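Side-chain contacts in sensor-type histidine kinase PrrB (Mycobacterium tuberculosis, PDB 1YSR), which uses ATP to phosphorylate a histidine as the sensor kinase of the PrrB/PrrA two-component system, this chain being its C-terminal ATP-binding domain: residues D52-N57 and I80-N85; A117-Q122 and L142-P147. One frame throughout, in Å; residues are numbered along the deposited sequence.

Contact 1 (D52-N57 and I80-N85)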
ATOM      1  N   ASP A  52       5.847   9.560   3.953  1.00 28.22           N
ATOM      2  CA  ASP A  52       6.159  10.667   3.073  1.00 30.17           C
ATOM      3  C   ASP A  52       6.369  11.948   3.849  1.00 29.02           C
ATOM      4  O   ASP A  52       7.323  12.670   3.567  1.00 29.23           O
ATOM      5  CB  ASP A  52       5.019  10.909   2.027  1.00 29.63           C
ATOM      6  CG  ASP A  52       4.926   9.816   0.962  1.00 36.50           C
ATOM      7  OD1 ASP A  52       5.844   8.993   0.864  1.00 29.30           O
ATOM      8  OD2 ASP A  52       3.900   9.775   0.193  1.00 35.10           O
ATOM      9  N   ASN A  53       5.477  12.238   4.802  1.00 29.04           N
ATOM     10  CA  ASN A  53       5.540  13.455   5.560  1.00 29.05           C
ATOM     11  C   ASN A  53       6.841  13.483   6.419  1.00 28.88           C
ATOM     12  O   ASN A  53       7.480  14.540   6.582  1.00 28.85           O
ATOM     13  CB  ASN A  53       4.305  13.554   6.457  1.00 27.89           C
ATOM     14  CG  ASN A  53       4.168  14.911   7.134  1.00 29.91           C
ATOM     15  OD1 ASN A  53       4.069  14.998   8.353  1.00 34.65           O
ATOM     16  ND2 ASN A  53       4.107  15.986   6.338  1.00 34.67           N
ATOM     17  N   ALA A  54       7.160  12.336   7.017  1.00 27.73           N
ATOM     18  CA  ALA A  54       8.361  12.202   7.876  1.00 26.29           C
ATOM     19  C   ALA A  54       9.617  12.458   7.027  1.00 27.79           C
ATOM     20  O   ALA A  54      10.511  13.222   7.440  1.00 27.88           O
ATOM     21  CB  ALA A  54       8.397  10.837   8.487  1.00 26.95           C
ATOM     22  N   ILE A  55       9.695  11.850   5.830  1.00 25.47           N
ATOM     23  CA  ILE A  55      10.829  12.169   4.920  1.00 26.61           C
ATOM     24  C   ILE A  55      10.888  13.630   4.525  1.00 27.49           C
ATOM     25  O   ILE A  55      11.937  14.234   4.540  1.00 28.45           O
ATOM     26  CB  ILE A  55      10.779  11.286   3.704  1.00 24.14           C
ATOM     27  CG1 ILE A  55      10.883   9.803   4.121  1.00 26.99           C
ATOM     28  CG2 ILE A  55      11.876  11.648   2.714  1.00 27.07           C
ATOM     29  CD1 ILE A  55      10.581   8.778   2.963  1.00 26.15           C
ATOM     30  N   ALA A  56       9.731  14.232   4.221  1.00 28.27           N
ATOM     31  CA  ALA A  56       9.723  15.602   3.816  1.00 28.70           C
ATOM     32  C   ALA A  56      10.156  16.545   4.915  1.00 29.22           C
ATOM     33  O   ALA A  56      10.908  17.499   4.683  1.00 33.11           O
ATOM     34  CB  ALA A  56       8.324  15.977   3.247  1.00 28.71           C
ATOM     35  N   ASN A  57       9.761  16.262   6.138  1.00 29.45           N
ATOM     36  CA  ASN A  57      10.162  17.072   7.230  1.00 29.97           C
ATOM     37  C   ASN A  57      11.649  16.931   7.481  1.00 29.65           C
ATOM     38  O   ASN A  57      12.311  17.894   7.806  1.00 32.90           O
ATOM     39  CB  ASN A  57       9.336  16.713   8.453  1.00 30.35           C
ATOM     40  CG  ASN A  57       8.030  17.477   8.475  1.00 31.93           C
ATOM     41  OD1 ASN A  57       8.053  18.643   8.754  1.00 36.48           O
ATOM     42  ND2 ASN A  57       6.930  16.862   8.012  1.00 40.54           N
ATOM     43  N   ILE A  80       8.094   1.039  13.121  1.00 32.96           N
ATOM     44  CA  ILE A  80       8.597   1.649  11.898  1.00 31.22           C
ATOM     45  C   ILE A  80       9.444   2.843  12.343  1.00 30.93           C
ATOM     46  O   ILE A  80       9.040   3.605  13.209  1.00 30.70           O
ATOM     47  CB  ILE A  80       7.415   2.192  11.077  1.00 30.49           C
ATOM     48  CG1 ILE A  80       6.526   1.019  10.603  1.00 33.45           C
ATOM     49  CG2 ILE A  80       7.888   3.068   9.856  1.00 29.35           C
ATOM     50  CD1 ILE A  80       5.153   1.458  10.080  1.00 39.39           C
ATOM     51  N   ALA A  81      10.619   3.024  11.770  1.00 29.13           N
ATOM     52  CA  ALA A  81      11.432   4.204  12.151  1.00 27.57           C
ATOM     53  C   ALA A  81      11.918   4.934  10.948  1.00 28.42           C
ATOM     54  O   ALA A  81      12.271   4.296   9.953  1.00 27.90           O
ATOM     55  CB  ALA A  81      12.663   3.740  13.015  1.00 29.33           C
ATOM     56  N   ILE A  82      11.898   6.264  11.012  1.00 27.78           N
ATOM     57  CA  ILE A  82      12.466   7.077   9.926  1.00 27.54           C
ATOM     58  C   ILE A  82      13.595   7.839  10.611  1.00 27.00           C
ATOM     59  O   ILE A  82      13.345   8.696  11.500  1.00 26.59           O
ATOM     60  CB  ILE A  82      11.430   8.056   9.310  1.00 27.38           C
ATOM     61  CG1 ILE A  82      10.236   7.261   8.696  1.00 29.61           C
ATOM     62  CG2 ILE A  82      12.063   8.847   8.270  1.00 25.77           C
ATOM     63  CD1 ILE A  82       8.941   7.327   9.466  1.00 32.69           C
ATOM     64  N   ASP A  83      14.818   7.377  10.364  1.00 27.10           N
ATOM     65  CA  ASP A  83      16.040   8.007  10.961  1.00 26.39           C
ATOM     66  C   ASP A  83      16.700   8.994  10.001  1.00 26.00           C
ATOM     67  O   ASP A  83      16.772   8.702   8.816  1.00 27.19           O
ATOM     68  CB  ASP A  83      17.067   6.880  11.260  1.00 25.87           C
ATOM     69  CG  ASP A  83      16.805   6.201  12.556  1.00 30.43           C
ATOM     70  OD1 ASP A  83      17.263   6.734  13.582  1.00 32.92           O
ATOM     71  OD2 ASP A  83      16.168   5.121  12.546  1.00 34.68           O
ATOM     72  N   ASP A  84      17.150  10.169  10.455  1.00 25.60           N
ATOM     73  CA  ASP A  84      17.791  11.104   9.525  1.00 26.09           C
ATOM     74  C   ASP A  84      19.077  11.706  10.166  1.00 27.64           C
ATOM     75  O   ASP A  84      19.306  11.558  11.380  1.00 26.28           O
ATOM     76  CB  ASP A  84      16.834  12.203   9.007  1.00 28.38           C
ATOM     77  CG  ASP A  84      16.442  13.196  10.101  1.00 30.35           C
ATOM     78  OD1 ASP A  84      17.310  13.934  10.622  1.00 30.97           O
ATOM     79  OD2 ASP A  84      15.259  13.246  10.480  1.00 27.60           O
ATOM     80  N   ASN A  85      19.878  12.321   9.313  1.00 29.01           N
ATOM     81  CA  ASN A  85      21.180  12.880   9.715  1.00 33.03           C
ATOM     82  C   ASN A  85      21.063  14.410   9.754  1.00 32.54           C
ATOM     83  O   ASN A  85      22.056  15.136   9.678  1.00 33.69           O
ATOM     84  CB  ASN A  85      22.294  12.423   8.727  1.00 31.41           C
ATOM     85  CG  ASN A  85      22.239  13.185   7.406  1.00 35.47           C
ATOM     86  OD1 ASN A  85      21.190  13.706   7.022  1.00 33.24           O
ATOM     87  ND2 ASN A  85      23.390  13.300   6.718  1.00 33.85           N
TER

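Contact 2 (A117-Q122 and L142-P147)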
ATOM      1  N   ALA A 117       2.108  16.404  12.703  1.00 36.45           N
ATOM      2  CA  ALA A 117       0.755  16.054  13.128  1.00 36.21           C
ATOM      3  C   ALA A 117       0.077  15.022  12.240  1.00 36.99           C
ATOM      4  O   ALA A 117      -0.775  14.266  12.739  1.00 35.01           O
ATOM      5  CB  ALA A 117      -0.120  17.261  13.194  1.00 38.49           C
ATOM      6  N   LEU A 118       0.429  15.010  10.943  1.00 36.09           N
ATOM      7  CA  LEU A 118      -0.134  13.996  10.011  1.00 37.15           C
ATOM      8  C   LEU A 118       0.289  12.625  10.434  1.00 35.47           C
ATOM      9  O   LEU A 118      -0.510  11.687  10.457  1.00 36.61           O
ATOM     10  CB  LEU A 118       0.285  14.217   8.553  1.00 36.89           C
ATOM     11  CG  LEU A 118      -0.481  15.164   7.617  1.00 44.24           C
ATOM     12  CD1 LEU A 118       0.132  15.102   6.197  1.00 38.01           C
ATOM     13  CD2 LEU A 118      -1.968  14.837   7.599  1.00 45.81           C
ATOM     14  N   VAL A 119       1.555  12.511  10.802  1.00 34.06           N
ATOM     15  CA  VAL A 119       2.095  11.283  11.298  1.00 33.21           C
ATOM     16  C   VAL A 119       1.361  10.833  12.551  1.00 33.50           C
ATOM     17  O   VAL A 119       0.909   9.697  12.653  1.00 31.60           O
ATOM     18  CB  VAL A 119       3.604  11.419  11.555  1.00 31.21           C
ATOM     19  CG1 VAL A 119       4.157  10.133  12.065  1.00 28.36           C
ATOM     20  CG2 VAL A 119       4.332  11.819  10.274  1.00 32.59           C
ATOM     21  N   ALA A 120       1.236  11.720  13.555  1.00 32.88           N
ATOM     22  CA  ALA A 120       0.505  11.349  14.754  1.00 31.57           C
ATOM     23  C   ALA A 120      -0.932  10.916  14.483  1.00 32.51           C
ATOM     24  O   ALA A 120      -1.425   9.948  15.067  1.00 33.20           O
ATOM     25  CB  ALA A 120       0.547  12.518  15.788  1.00 34.23           C
ATOM     26  N   GLN A 121      -1.595  11.634  13.588  1.00 30.64           N
ATOM     27  CA  GLN A 121      -2.968  11.328  13.223  1.00 33.30           C
ATOM     28  C   GLN A 121      -3.083   9.890  12.671  1.00 32.01           C
ATOM     29  O   GLN A 121      -3.964   9.125  13.040  1.00 31.48           O
ATOM     30  CB  GLN A 121      -3.428  12.317  12.167  1.00 34.20           C
ATOM     31  CG  GLN A 121      -4.923  12.340  11.876  1.00 41.05           C
ATOM     32  CD  GLN A 121      -5.213  12.887  10.482  1.00 52.93           C
ATOM     33  OE1 GLN A 121      -5.993  12.299   9.733  1.00 68.36           O
ATOM     34  NE2 GLN A 121      -4.575  13.992  10.125  1.00 49.94           N
ATOM     35  N   GLN A 122      -2.214   9.568  11.732  1.00 31.74           N
ATOM     36  CA  GLN A 122      -2.195   8.187  11.178  1.00 31.37           C
ATOM     37  C   GLN A 122      -1.869   7.110  12.222  1.00 32.97           C
ATOM     38  O   GLN A 122      -2.506   6.030  12.273  1.00 33.82           O
ATOM     39  CB  GLN A 122      -1.284   8.161   9.936  1.00 29.97           C
ATOM     40  CG  GLN A 122      -1.837   8.945   8.788  1.00 34.31           C
ATOM     41  CD  GLN A 122      -3.173   8.339   8.340  1.00 37.86           C
ATOM     42  OE1 GLN A 122      -3.355   7.116   8.365  1.00 40.88           O
ATOM     43  NE2 GLN A 122      -4.107   9.193   8.005  1.00 34.41           N
ATOM     44  N   LEU A 142      12.002   9.253  13.968  1.00 30.60           N
ATOM     45  CA  LEU A 142      10.571   9.219  14.216  1.00 30.54           C
ATOM     46  C   LEU A 142      10.133   7.777  14.221  1.00 30.87           C
ATOM     47  O   LEU A 142      10.380   7.048  13.251  1.00 30.72           O
ATOM     48  CB  LEU A 142       9.829   9.976  13.110  1.00 30.25           C
ATOM     49  CG  LEU A 142       8.287   9.976  13.015  1.00 34.21           C
ATOM     50  CD1 LEU A 142       7.645  10.324  14.242  1.00 32.51           C
ATOM     51  CD2 LEU A 142       7.952  11.004  11.991  1.00 35.06           C
ATOM     52  N   VAL A 143       9.461   7.366  15.298  1.00 29.99           N
ATOM     53  CA  VAL A 143       9.134   6.000  15.488  1.00 30.54           C
ATOM     54  C   VAL A 143       7.636   5.847  15.556  1.00 32.46           C
ATOM     55  O   VAL A 143       6.973   6.504  16.350  1.00 32.16           O
ATOM     56  CB  VAL A 143       9.731   5.379  16.784  1.00 33.46           C
ATOM     57  CG1 VAL A 143       9.493   3.893  16.727  1.00 32.26           C
ATOM     58  CG2 VAL A 143      11.211   5.601  16.878  1.00 34.68           C
ATOM     59  N   LEU A 144       7.098   4.981  14.712  1.00 30.31           N
ATOM     60  CA  LEU A 144       5.632   4.730  14.758  1.00 32.18           C
ATOM     61  C   LEU A 144       5.486   3.356  15.250  1.00 31.47           C
ATOM     62  O   LEU A 144       6.056   2.458  14.677  1.00 31.72           O
ATOM     63  CB  LEU A 144       5.028   4.729  13.379  1.00 32.72           C
ATOM     64  CG  LEU A 144       5.000   5.918  12.478  1.00 39.14           C
ATOM     65  CD1 LEU A 144       3.651   5.822  11.768  1.00 46.12           C
ATOM     66  CD2 LEU A 144       5.141   7.180  13.245  1.00 52.22           C
ATOM     67  N   ARG A 145       4.755   3.171  16.339  1.00 33.03           N
ATOM     68  CA  ARG A 145       4.577   1.853  16.892  1.00 34.48           C
ATOM     69  C   ARG A 145       3.130   1.403  16.709  1.00 35.93           C
ATOM     70  O   ARG A 145       2.233   1.974  17.301  1.00 35.10           O
ATOM     71  CB  ARG A 145       4.956   1.849  18.358  1.00 35.88           C
ATOM     72  CG  ARG A 145       6.432   1.992  18.580  1.00 34.55           C
ATOM     73  CD  ARG A 145       6.779   1.976  20.051  1.00 47.98           C
ATOM     74  NE  ARG A 145       7.698   3.045  20.406  1.00 56.85           N
ATOM     75  CZ  ARG A 145       9.009   2.917  20.343  1.00 53.75           C
ATOM     76  NH1 ARG A 145       9.512   1.774  19.927  1.00 64.25           N
ATOM     77  NH2 ARG A 145       9.810   3.906  20.679  1.00 47.06           N
ATOM     78  N   LEU A 146       2.948   0.371  15.896  1.00 35.11           N
ATOM     79  CA  LEU A 146       1.646  -0.038  15.431  1.00 34.95           C
ATOM     80  C   LEU A 146       1.328  -1.484  15.786  1.00 37.37           C
ATOM     81  O   LEU A 146       2.198  -2.354  15.638  1.00 37.30           O
ATOM     82  CB  LEU A 146       1.516   0.137  13.930  1.00 33.66           C
ATOM     83  CG  LEU A 146       1.794   1.504  13.364  1.00 35.38           C
ATOM     84  CD1 LEU A 146       1.593   1.510  11.864  1.00 36.58           C
ATOM     85  CD2 LEU A 146       1.041   2.629  14.048  1.00 34.54           C
ATOM     86  N   PRO A 147       0.093  -1.719  16.297  1.00 37.94           N
ATOM     87  CA  PRO A 147      -0.280  -3.050  16.712  1.00 38.24           C
ATOM     88  C   PRO A 147      -0.487  -3.977  15.541  1.00 37.15           C
ATOM     89  O   PRO A 147      -1.011  -3.564  14.486  1.00 36.65           O
ATOM     90  CB  PRO A 147      -1.589  -2.840  17.461  1.00 39.54           C
ATOM     91  CG  PRO A 147      -2.178  -1.638  16.930  1.00 40.64           C
ATOM     92  CD  PRO A 147      -0.956  -0.734  16.634  1.00 39.25           C
TER

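Contact 1 (D52-N57 and I80-N85)
Ala54 of helix 44-61 turns its methyl toward the side chain of Ile82, which rises from strand 77-84 to meet it. The nearest approach is between Ala54 CB and Ile82 CD1, 3.7 Å; Ile82 CG1 follows at 4.0 Å from the same methyl, so the isoleucine's longer branch lies against it. The torsions of Ile82 set this up: CG2 stands anti to the backbone N while CG1 sits beside it (chi1 -61°), and a chi2 of 107°, off the staggered positions, lays CD1 near the alanine. Ile82 CG2 flanks the same methyl, 4.2 Å from Ala54 CB, and approaches Ile55 more loosely, 4.4 Å from Ile55 CG1. Ala54 is small, which suits the point where the backbones of 52-57 and 80-85 come closest, the CA atoms of Ala54 and Ile82 being 6.9 Å apart, whereas a branched isoleucine can serve two helix residues at once.

Another side of helix 44-61 is polar. Asn57 ND2 donates to Asn53 O at 2.8 Å from above the carbonyl plane, while Asn57 N reaches this oxygen from the opposite face; Asn57 OD1 accepts from Gly115 N.

Asn53 and Asn57 fall in a sequence resembling the N box, and Asp84 opens a DxGxG motif like the G1 box. Packing of the N-box helix against the strand leading into the G1 box is characteristic of the Bergerat ATP-binding fold of histidine kinases.

Contact 2 (A117-Q122 and L142-P147)
Val119 of helix 117-125 sets one branch, CG1, against both Leu142 and Leu144 of strand 140-147, and the contact is wholly apolar. Toward Leu142 the two side chains meet tip to tip: Val119 CG1 lies 3.9 Å and Val119 CG2 4.1 Å from Leu142 CD2. Leu144 runs slantwise past the valine, and its CD2 comes within 3.3 Å of Val119 CG1, tighter than ordinary van der Waals contact. CG1 owes its place to a chi1 of -180°, anti to the backbone N. Valine is short, its two methyls close to the backbone, which suits the narrow gap between helix and sheet, while two leucines, alternate residues on one face of the strand, offer methyls to receive it. Ala130 of strand 129-134 also touches both Val119 and Leu144.

The other face of the strand carries the charges. Salt bridges tie the Arg145 guanidinium to Glu79 and Glu133 on the neighbouring strands, and Val143 CG1 packs 3.7 Å above its plane, over the centre. This division, an apolar face under a helix and a polar one turned from it, is that of the alpha/beta sandwich in the histidine kinase ATP-binding domain.

Contact 1 closes before contact 2 opens along the chain, yet their centres lie only 11 Å apart because strands 77-84 and 140-147 are antiparallel neighbours in the mixed sheet. Ile80 O and Leu144 N, 2.8 Å apart, probably form one of the hydrogen bonds between them. Helices 44-61 and 117-125 pack on the same face of that sheet, and Leu142 belongs to both layers: its CD2 lies 3.5 Å from Ala54 CB as well as facing Val119. Thus the N-box helix, the G1-box strand and the helix after the probable G2 box meet on one sheet, consistent with a histidine kinase ATP-binding domain. Through other helix residues, segments 52-57 and 117-122 also reach the second subunit.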